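Local coordinates for putative 2-dehydro-3-deoxygalactonokinase (Sinorhizobium meliloti, PDB 3T69), which probably phosphorylates 2-dehydro-3-deoxy-D-galactonate with ATP, giving the 6-phosphate ester and ADP in the DeLey-Doudoroff breakdown of galactose, at residues A136-V146 against W155-V163; A204-A215 against Q239-A250. All blocks are in the same frame, centred on the assembly; numbering follows the deposited sequence.

Contact 1 (A136-V146 against W155-V163); sequences AAHLGAGSHLV and WVRLADDRV
Trp155 meets Leu145 with the edge of its indole: the leucine methyl CD1 lies close to the ring plane, 3.8 Å from CE3, and the two side chains slant past one another. Leu145 has its CG turned away from the backbone N and beside the carbonyl carbon (chi1 170°), and from there CD1 reaches across toward the neighbouring strand and the tryptophan ring. The imidazole of His144 lies on the opposite face of the two strands and has the backbone N of Ala141 at its edge, in the ring plane.

Between them the strands 143-146 and 155-159 run antiparallel. His144 and Leu158 form one hydrogen-bonded pair, with His144 N to Leu158 O at 2.8 Å and nearly straight (173° at the hydrogen). The return bond, Leu158 N to His144 O, is longer at 3.1 Å. Val146 and Val156 make the second such pair, with Val146 N 3.0 Å from Val156 O and Val156 N 2.8 Å from Val146 O. Val146 CG2 approaches Leu158 CD2 at 4.3 Å, joining the two pairs on the buried face. Farther along, Asp160 and Asp161, both with positive phi, form a two-residue type I' turn into the next strand, with Ala159 N bonded to Arg162 O across its base. OD1 of Asp161 comes within 3.9 Å of Ala136 CB, beside the last turns of helix 128-139.

Helix 128-139 covers the face bearing Val156 and Leu158, both of which touch its Leu132. In the mixed sheet around this hairpin, five strands lie in the order 162-169, 153-159, 143-148, 261-264, 284-285. Counted with 143-148 first, this is the 3-2-1-4-5 order of the RNase H-like fold, consistent with the ASKHA family.

Contact 2 (A204-A215 against Q239-A250); sequences AVSRTRENPALA and QLSGTLIGLEIA
Thr208 and Thr243 face each other with first torsions in the same staggered region (chi1 -37° and -60°), Thr208 being rotated away from its centre; each methyl CG2 is anti to its own backbone N and each hydroxyl swung back beside that N. The hydroxyls therefore turn to their own helices: Thr208 OG1 donates to Ala204 O at 2.7 Å, and Thr243 OG1 to Gln239 O at 2.8 Å. Each of those carbonyls also takes the backbone N-H of the same threonine; at Ala204 O the two donors arrive from opposite faces of its plane. No hydrogen bond joins the threonines, whose side chains cross at about a right angle. Thr208 meets the Thr243 methyl with both OG1, 3.5 Å from CG2, and its own CG2, which also sits over Thr243 O.

Beside them the backbones approach closely, since Gly242 and Gly246 present no side chain. Ala204 CB rests 3.6 Å from Gly242 CA. Val205 straddles the next step: its CA points at Gly242 O (3.3 Å), while its carbonyl O faces Gly246 CA. One turn on, Arg209 CA meets Gly246 O at 3.5 Å. No conventional hydrogen bond crosses the interface. The far end is closed by apolar groups, Pro212 CB against Leu247 CD1 and Ala250 CB, and Ala215 CB 3.9 Å from Leu247 CD2. Pro212 and Leu247 also pack on Ala213 and Thr216 of the second subunit.

The helix segments 204-210 and 239-250 run in roughly the same direction, their axes 7.0 Å apart. Gly242, Gly246 and Ala250, spaced by four, form a small-residue face of the GxxxG type; with CA-H...O contacts at the two glycines and a right-handed crossing of -37°, the packing is GASright-like.

Contact 1 lies in the six-stranded mixed sheet and contact 2 in the helical part of the same chain, their centres about 26 Å apart. One side chain pair bridges them: Trp155 NE1 of the hairpin is 2.5 Å from Glu248 OE2 of helix 233-252, probably a hydrogen bond. Glu248 also bonds to Ser153, Thr171 and Tyr274, so its carboxylate ties that helix to the hairpin and to helices 171-181 and 268-280. By analogy with related ASKHA kinases, the loop joining strands 143-148 and 153-159 would face the nucleotide phosphates; contact 1 lies on the strands flanking it. Contact 2 instead lies beside the second subunit, where Arg207 bonds to Arg120 O of that chain.

Contact 1 (A136-V146 against W155-V163)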
loop_
_atom_site.group_PDB
_atom_site.type_symbol
_atom_site.label_atom_id
_atom_site.label_comp_id
_atom_site.label_asym_id
_atom_site.label_seq_id
_atom_site.Cartn_x
_atom_site.Cartn_y
_atom_site.Cartn_z
ATOM N N ALA B 136 -24.833 1.232 -20.204
ATOM C CA ALA B 136 -25.073 -0.102 -20.772
ATOM C C ALA B 136 -25.543 -0.063 -22.239
ATOM O O ALA B 136 -24.984 -0.767 -23.093
ATOM C CB ALA B 136 -26.053 -0.887 -19.918
ATOM N N ALA B 137 -26.552 0.727 -22.539
ATOM C CA ALA B 137 -27.061 0.773 -23.898
ATOM C C ALA B 137 -26.059 1.284 -24.917
ATOM O O ALA B 137 -25.881 0.711 -25.971
ATOM C CB ALA B 137 -28.268 1.631 -23.934
ATOM N N HIS B 138 -25.381 2.356 -24.579
ATOM C CA HIS B 138 -24.464 2.936 -25.513
ATOM C C HIS B 138 -23.337 2.000 -25.856
ATOM O O HIS B 138 -22.973 1.870 -26.990
ATOM C CB HIS B 138 -23.904 4.206 -24.933
ATOM C CG HIS B 138 -22.591 4.602 -25.512
ATOM N ND1 HIS B 138 -22.476 5.531 -26.517
ATOM C CD2 HIS B 138 -21.333 4.222 -25.210
ATOM C CE1 HIS B 138 -21.206 5.695 -26.822
ATOM N NE2 HIS B 138 -20.491 4.911 -26.043
ATOM N N LEU B 139 -22.808 1.302 -24.873
ATOM C CA LEU B 139 -21.619 0.521 -25.096
ATOM C C LEU B 139 -21.932 -0.478 -26.157
ATOM O O LEU B 139 -21.157 -0.691 -27.065
ATOM N N GLY B 140 -23.091 -1.075 -26.072
ATOM C CA GLY B 140 -23.488 -1.968 -27.143
ATOM C C GLY B 140 -24.240 -3.151 -26.594
ATOM O O GLY B 140 -25.089 -3.006 -25.699
ATOM N N ALA B 141 -23.920 -4.330 -27.115
ATOM C CA ALA B 141 -24.653 -5.536 -26.754
ATOM C C ALA B 141 -23.735 -6.734 -26.680
ATOM O O ALA B 141 -22.716 -6.814 -27.401
ATOM C CB ALA B 141 -25.784 -5.795 -27.754
ATOM N N GLY B 142 -24.121 -7.672 -25.816
ATOM C CA GLY B 142 -23.279 -8.818 -25.497
ATOM C C GLY B 142 -22.164 -8.401 -24.549
ATOM O O GLY B 142 -22.172 -7.272 -24.003
ATOM N N SER B 143 -21.190 -9.303 -24.381
ATOM C CA SER B 143 -20.190 -9.207 -23.315
ATOM C C SER B 143 -19.228 -8.048 -23.429
ATOM O O SER B 143 -18.585 -7.838 -24.462
ATOM C CB SER B 143 -19.435 -10.519 -23.152
ATOM O OG SER B 143 -20.285 -11.484 -22.552
ATOM N N HIS B 144 -19.147 -7.276 -22.355
ATOM C CA HIS B 144 -18.137 -6.235 -22.251
ATOM C C HIS B 144 -17.317 -6.440 -20.984
ATOM O O HIS B 144 -17.732 -7.157 -20.057
ATOM C CB HIS B 144 -18.767 -4.843 -22.304
ATOM C CG HIS B 144 -19.638 -4.619 -23.505
ATOM N ND1 HIS B 144 -19.128 -4.451 -24.777
ATOM C CD2 HIS B 144 -20.988 -4.533 -23.627
ATOM C CE1 HIS B 144 -20.124 -4.268 -25.629
ATOM N NE2 HIS B 144 -21.263 -4.314 -24.956
ATOM N N LEU B 145 -16.137 -5.842 -20.972
ATOM C CA LEU B 145 -15.314 -5.758 -19.783
ATOM C C LEU B 145 -14.957 -4.290 -19.555
ATOM O O LEU B 145 -14.164 -3.714 -20.273
ATOM C CB LEU B 145 -14.076 -6.658 -19.945
ATOM C CG LEU B 145 -12.861 -6.670 -19.001
ATOM C CD1 LEU B 145 -13.244 -6.714 -17.508
ATOM C CD2 LEU B 145 -11.950 -7.867 -19.385
ATOM N N VAL B 146 -15.558 -3.703 -18.535
ATOM C CA VAL B 146 -15.437 -2.287 -18.290
ATOM C C VAL B 146 -14.540 -2.016 -17.094
ATOM O O VAL B 146 -14.733 -2.595 -16.021
ATOM C CB VAL B 146 -16.828 -1.715 -17.978
ATOM C CG1 VAL B 146 -16.809 -0.213 -17.870
ATOM C CG2 VAL B 146 -17.881 -2.189 -19.026
ATOM N N TRP B 155 -13.427 -3.308 -11.992
ATOM C CA TRP B 155 -13.393 -4.056 -13.266
ATOM C C TRP B 155 -14.628 -4.951 -13.373
ATOM O O TRP B 155 -14.801 -5.860 -12.574
ATOM C CB TRP B 155 -12.103 -4.873 -13.416
ATOM C CG TRP B 155 -10.886 -3.982 -13.814
ATOM C CD1 TRP B 155 -10.309 -2.987 -13.066
ATOM C CD2 TRP B 155 -10.143 -4.037 -15.032
ATOM N NE1 TRP B 155 -9.266 -2.418 -13.739
ATOM C CE2 TRP B 155 -9.138 -3.045 -14.951
ATOM C CE3 TRP B 155 -10.246 -4.806 -16.192
ATOM C CZ2 TRP B 155 -8.233 -2.806 -15.997
ATOM C CZ3 TRP B 155 -9.360 -4.581 -17.228
ATOM C CH2 TRP B 155 -8.348 -3.592 -17.121
ATOM N N VAL B 156 -15.493 -4.676 -14.352
ATOM C CA VAL B 156 -16.856 -5.249 -14.379
ATOM C C VAL B 156 -17.174 -6.118 -15.629
ATOM O O VAL B 156 -16.965 -5.681 -16.758
ATOM C CB VAL B 156 -17.876 -4.108 -14.247
ATOM C CG1 VAL B 156 -19.288 -4.635 -14.036
ATOM C CG2 VAL B 156 -17.471 -3.180 -13.139
ATOM N N ARG B 157 -17.637 -7.340 -15.427
ATOM C CA ARG B 157 -18.093 -8.135 -16.540
ATOM C C ARG B 157 -19.583 -7.804 -16.753
ATOM O O ARG B 157 -20.453 -8.220 -15.955
ATOM C CB ARG B 157 -17.878 -9.666 -16.339
ATOM C CG ARG B 157 -16.746 -10.108 -15.334
ATOM C CD ARG B 157 -16.340 -11.639 -15.328
ATOM N NE ARG B 157 -17.390 -12.615 -15.713
ATOM C CZ ARG B 157 -18.081 -13.411 -14.878
ATOM N NH1 ARG B 157 -17.888 -13.355 -13.554
ATOM N NH2 ARG B 157 -18.996 -14.256 -15.375
ATOM N N LEU B 158 -19.859 -7.077 -17.844
ATOM C CA LEU B 158 -21.210 -6.621 -18.235
ATOM C C LEU B 158 -21.794 -7.428 -19.414
ATOM O O LEU B 158 -21.101 -7.677 -20.390
ATOM C CB LEU B 158 -21.142 -5.143 -18.591
ATOM C CG LEU B 158 -22.433 -4.416 -18.928
ATOM C CD1 LEU B 158 -23.558 -4.717 -17.890
ATOM C CD2 LEU B 158 -22.159 -2.928 -19.031
ATOM N N ALA B 159 -23.019 -7.897 -19.307
ATOM C CA ALA B 159 -23.646 -8.554 -20.436
ATOM C C ALA B 159 -25.126 -8.307 -20.498
ATOM O O ALA B 159 -25.835 -8.787 -19.658
ATOM C CB ALA B 159 -23.398 -10.015 -20.371
ATOM N N ASP B 160 -25.621 -7.689 -21.553
ATOM C CA ASP B 160 -27.055 -7.477 -21.666
ATOM C C ASP B 160 -27.735 -6.719 -20.547
ATOM O O ASP B 160 -28.743 -7.163 -20.044
ATOM C CB ASP B 160 -27.780 -8.813 -21.784
ATOM C CG ASP B 160 -27.178 -9.722 -22.816
ATOM O OD1 ASP B 160 -26.547 -9.238 -23.763
ATOM O OD2 ASP B 160 -27.341 -10.936 -22.685
ATOM N N ASP B 161 -27.185 -5.604 -20.114
ATOM C CA ASP B 161 -27.815 -4.894 -19.023
ATOM C C ASP B 161 -27.795 -5.765 -17.781
ATOM O O ASP B 161 -28.673 -5.738 -16.962
ATOM C CB ASP B 161 -29.256 -4.538 -19.367
ATOM C CG ASP B 161 -29.378 -3.569 -20.547
ATOM O OD1 ASP B 161 -28.491 -3.537 -21.419
ATOM O OD2 ASP B 161 -30.389 -2.849 -20.623
ATOM N N ARG B 162 -26.749 -6.539 -17.663
ATOM C CA ARG B 162 -26.476 -7.383 -16.496
ATOM C C ARG B 162 -25.003 -7.337 -16.010
ATOM O O ARG B 162 -24.066 -7.636 -16.776
ATOM C CB ARG B 162 -26.879 -8.832 -16.761
ATOM C CG ARG B 162 -28.336 -9.011 -17.018
ATOM C CD ARG B 162 -28.712 -10.453 -16.946
ATOM N NE ARG B 162 -29.129 -10.886 -15.602
ATOM C CZ ARG B 162 -28.515 -11.838 -14.888
ATOM N NH1 ARG B 162 -27.419 -12.463 -15.366
ATOM N NH2 ARG B 162 -28.996 -12.177 -13.689
ATOM N N VAL B 163 -24.797 -6.965 -14.747
ATOM C CA VAL B 163 -23.490 -7.174 -14.110
ATOM C C VAL B 163 -23.340 -8.626 -13.661
ATOM O O VAL B 163 -24.092 -9.082 -12.810
ATOM C CB VAL B 163 -23.292 -6.270 -12.913
ATOM C CG1 VAL B 163 -21.926 -6.455 -12.384
ATOM C CG2 VAL B 163 -23.491 -4.840 -13.322
#

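Contact 2 (A204-A215 against Q239-A250)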
loop_
_atom_site.group_PDB
_atom_site.type_symbol
_atom_site.label_atom_id
_atom_site.label_comp_id
_atom_site.label_asym_id
_atom_site.label_seq_id
_atom_site.Cartn_x
_atom_site.Cartn_y
_atom_site.Cartn_z
ATOM N N ALA B 204 7.250 1.555 -15.460
ATOM C CA ALA B 204 6.682 1.104 -14.188
ATOM C C ALA B 204 5.534 0.128 -14.406
ATOM O O ALA B 204 5.538 -0.998 -13.852
ATOM C CB ALA B 204 6.225 2.265 -13.378
ATOM N N VAL B 205 4.593 0.536 -15.259
ATOM C CA VAL B 205 3.429 -0.279 -15.628
ATOM C C VAL B 205 3.829 -1.575 -16.277
ATOM O O VAL B 205 3.210 -2.608 -16.047
ATOM C CB VAL B 205 2.461 0.480 -16.612
ATOM C CG1 VAL B 205 1.348 -0.417 -17.086
ATOM C CG2 VAL B 205 1.910 1.741 -15.984
ATOM N N SER B 206 4.843 -1.541 -17.112
ATOM C CA SER B 206 5.224 -2.772 -17.774
ATOM C C SER B 206 5.994 -3.714 -16.816
ATOM O O SER B 206 5.655 -4.892 -16.696
ATOM C CB SER B 206 5.999 -2.476 -19.073
ATOM O OG SER B 206 5.241 -1.611 -19.932
ATOM N N ARG B 207 7.001 -3.219 -16.102
ATOM C CA ARG B 207 7.751 -4.167 -15.275
ATOM C C ARG B 207 6.860 -4.752 -14.188
ATOM O O ARG B 207 6.971 -5.942 -13.865
ATOM C CB ARG B 207 9.102 -3.638 -14.739
ATOM C CG ARG B 207 9.122 -2.192 -14.231
ATOM C CD ARG B 207 10.549 -1.777 -13.911
ATOM N NE ARG B 207 11.368 -2.909 -13.428
ATOM C CZ ARG B 207 12.577 -2.780 -12.881
ATOM N NH1 ARG B 207 13.112 -1.574 -12.711
ATOM N NH2 ARG B 207 13.248 -3.846 -12.484
ATOM N N THR B 208 5.926 -3.946 -13.685
ATOM C CA THR B 208 4.947 -4.479 -12.715
ATOM C C THR B 208 3.883 -5.422 -13.319
ATOM O O THR B 208 3.610 -6.466 -12.713
ATOM C CB THR B 208 4.325 -3.396 -11.865
ATOM O OG1 THR B 208 5.324 -2.408 -11.572
ATOM C CG2 THR B 208 3.850 -3.967 -10.595
ATOM N N ARG B 209 3.326 -5.092 -14.502
ATOM C CA ARG B 209 2.337 -5.964 -15.164
ATOM C C ARG B 209 2.967 -7.326 -15.497
ATOM O O ARG B 209 2.320 -8.375 -15.368
ATOM C CB ARG B 209 1.654 -5.260 -16.388
ATOM C CG ARG B 209 0.634 -6.096 -17.232
ATOM C CD ARG B 209 1.396 -7.073 -18.099
ATOM N NE ARG B 209 0.702 -7.607 -19.249
ATOM C CZ ARG B 209 -0.192 -8.596 -19.228
ATOM N NH1 ARG B 209 -0.570 -9.170 -18.074
ATOM N NH2 ARG B 209 -0.742 -8.995 -20.390
ATOM N N GLU B 210 4.241 -7.288 -15.877
ATOM C CA GLU B 210 5.057 -8.496 -16.112
ATOM C C GLU B 210 5.514 -9.264 -14.833
ATOM O O GLU B 210 5.636 -10.496 -14.859
ATOM C CB GLU B 210 6.293 -8.141 -16.959
ATOM C CG GLU B 210 5.989 -7.562 -18.384
ATOM C CD GLU B 210 7.257 -7.000 -19.095
ATOM O OE1 GLU B 210 8.373 -6.981 -18.494
ATOM O OE2 GLU B 210 7.151 -6.571 -20.267
ATOM N N ASN B 211 5.774 -8.549 -13.727
ATOM C CA ASN B 211 6.212 -9.196 -12.481
ATOM C C ASN B 211 5.387 -8.823 -11.234
ATOM O O ASN B 211 5.921 -8.289 -10.275
ATOM C CB ASN B 211 7.658 -8.862 -12.222
ATOM C CG ASN B 211 8.545 -9.228 -13.378
ATOM O OD1 ASN B 211 8.781 -10.414 -13.626
ATOM N ND2 ASN B 211 9.065 -8.205 -14.097
ATOM N N PRO B 212 4.082 -9.099 -11.237
ATOM C CA PRO B 212 3.282 -8.779 -10.066
ATOM C C PRO B 212 3.925 -9.159 -8.698
ATOM O O PRO B 212 3.887 -8.374 -7.750
ATOM C CB PRO B 212 2.007 -9.583 -10.314
ATOM C CG PRO B 212 2.367 -10.616 -11.356
ATOM C CD PRO B 212 3.313 -9.872 -12.225
ATOM N N ALA B 213 4.548 -10.336 -8.625
ATOM C CA ALA B 213 5.188 -10.830 -7.386
ATOM C C ALA B 213 6.118 -9.837 -6.703
ATOM O O ALA B 213 6.246 -9.861 -5.460
ATOM C CB ALA B 213 5.898 -12.153 -7.622
ATOM N N LEU B 214 6.745 -8.975 -7.501
ATOM C CA LEU B 214 7.784 -8.064 -7.027
ATOM C C LEU B 214 7.265 -6.709 -6.640
ATOM O O LEU B 214 8.054 -5.811 -6.323
ATOM C CB LEU B 214 8.841 -7.842 -8.103
ATOM C CG LEU B 214 9.744 -9.026 -8.492
ATOM C CD1 LEU B 214 10.652 -8.711 -9.705
ATOM C CD2 LEU B 214 10.564 -9.516 -7.314
ATOM N N ALA B 215 5.958 -6.530 -6.690
ATOM C CA ALA B 215 5.369 -5.202 -6.457
ATOM C C ALA B 215 5.918 -4.393 -5.255
ATOM O O ALA B 215 6.220 -3.182 -5.434
ATOM C CB ALA B 215 3.856 -5.290 -6.398
ATOM N N GLN B 239 6.663 6.487 -11.480
ATOM C CA GLN B 239 7.045 5.118 -11.098
ATOM C C GLN B 239 6.038 4.557 -10.080
ATOM O O GLN B 239 5.452 3.465 -10.274
ATOM C CB GLN B 239 8.406 5.185 -10.448
ATOM C CG GLN B 239 9.320 4.050 -10.753
ATOM C CD GLN B 239 10.723 4.321 -10.213
ATOM O OE1 GLN B 239 11.136 5.492 -10.066
ATOM N NE2 GLN B 239 11.480 3.239 -9.943
ATOM N N LEU B 240 5.812 5.335 -9.018
ATOM C CA LEU B 240 4.784 4.999 -8.055
ATOM C C LEU B 240 3.418 4.725 -8.687
ATOM O O LEU B 240 2.815 3.663 -8.421
ATOM C CB LEU B 240 4.637 6.069 -6.978
ATOM C CG LEU B 240 3.569 5.749 -5.923
ATOM C CD1 LEU B 240 3.839 4.437 -5.231
ATOM C CD2 LEU B 240 3.583 6.818 -4.865
ATOM N N SER B 241 2.919 5.670 -9.490
ATOM C CA SER B 241 1.617 5.503 -10.058
ATOM C C SER B 241 1.665 4.314 -10.987
ATOM O O SER B 241 0.789 3.431 -10.947
ATOM C CB SER B 241 1.210 6.742 -10.818
ATOM O OG SER B 241 -0.064 6.510 -11.396
ATOM N N GLY B 242 2.723 4.256 -11.785
ATOM C CA GLY B 242 2.843 3.224 -12.743
ATOM C C GLY B 242 2.853 1.855 -12.140
ATOM O O GLY B 242 2.265 0.907 -12.727
ATOM N N THR B 243 3.512 1.713 -10.981
ATOM C CA THR B 243 3.646 0.386 -10.348
ATOM C C THR B 243 2.295 -0.147 -9.923
ATOM O O THR B 243 1.903 -1.315 -10.229
ATOM C CB THR B 243 4.613 0.412 -9.104
ATOM O OG1 THR B 243 5.932 0.844 -9.509
ATOM C CG2 THR B 243 4.683 -0.958 -8.464
ATOM N N LEU B 244 1.589 0.721 -9.213
ATOM C CA LEU B 244 0.264 0.418 -8.703
ATOM C C LEU B 244 -0.654 0.030 -9.841
ATOM O O LEU B 244 -1.369 -0.993 -9.760
ATOM C CB LEU B 244 -0.298 1.636 -8.000
ATOM C CG LEU B 244 0.414 1.925 -6.691
ATOM C CD1 LEU B 244 -0.247 3.099 -6.035
ATOM C CD2 LEU B 244 0.451 0.640 -5.737
ATOM N N ILE B 245 -0.617 0.839 -10.915
ATOM C CA ILE B 245 -1.486 0.600 -12.025
ATOM C C ILE B 245 -1.071 -0.679 -12.771
ATOM O O ILE B 245 -1.935 -1.505 -13.190
ATOM C CB ILE B 245 -1.646 1.839 -12.954
ATOM C CG1 ILE B 245 -2.445 2.919 -12.248
ATOM C CG2 ILE B 245 -2.447 1.437 -14.192
ATOM C CD1 ILE B 245 -2.183 4.331 -12.704
ATOM N N GLY B 246 0.233 -0.890 -12.919
ATOM C CA GLY B 246 0.654 -2.094 -13.608
ATOM C C GLY B 246 0.117 -3.299 -12.884
ATOM O O GLY B 246 -0.275 -4.305 -13.493
ATOM N N LEU B 247 0.043 -3.174 -11.563
ATOM C CA LEU B 247 -0.393 -4.298 -10.699
ATOM C C LEU B 247 -1.862 -4.585 -10.852
ATOM O O LEU B 247 -2.264 -5.747 -11.080
ATOM C CB LEU B 247 -0.019 -4.011 -9.240
ATOM C CG LEU B 247 -0.446 -4.948 -8.143
ATOM C CD1 LEU B 247 0.093 -6.326 -8.339
ATOM C CD2 LEU B 247 0.128 -4.393 -6.925
ATOM N N GLU B 248 -2.667 -3.530 -10.766
ATOM C CA GLU B 248 -4.083 -3.635 -11.173
ATOM C C GLU B 248 -4.324 -4.420 -12.462
ATOM O O GLU B 248 -5.216 -5.277 -12.541
ATOM C CB GLU B 248 -4.661 -2.269 -11.412
ATOM C CG GLU B 248 -6.127 -2.367 -11.790
ATOM C CD GLU B 248 -6.836 -1.033 -11.698
ATOM O OE1 GLU B 248 -6.375 -0.167 -10.906
ATOM O OE2 GLU B 248 -7.851 -0.862 -12.432
ATOM N N ILE B 249 -3.536 -4.131 -13.495
ATOM C CA ILE B 249 -3.889 -4.704 -14.773
ATOM C C ILE B 249 -3.535 -6.153 -14.805
ATOM O O ILE B 249 -4.332 -6.990 -15.272
ATOM C CB ILE B 249 -3.246 -3.974 -15.913
ATOM C CG1 ILE B 249 -3.819 -2.564 -16.005
ATOM C CG2 ILE B 249 -3.416 -4.786 -17.211
ATOM C CD1 ILE B 249 -2.889 -1.674 -16.764
ATOM N N ALA B 250 -2.345 -6.450 -14.301
ATOM C CA ALA B 250 -1.970 -7.837 -14.023
ATOM C C ALA B 250 -3.121 -8.576 -13.420
ATOM O O ALA B 250 -3.476 -9.616 -13.902
ATOM C CB ALA B 250 -0.793 -7.882 -13.067
#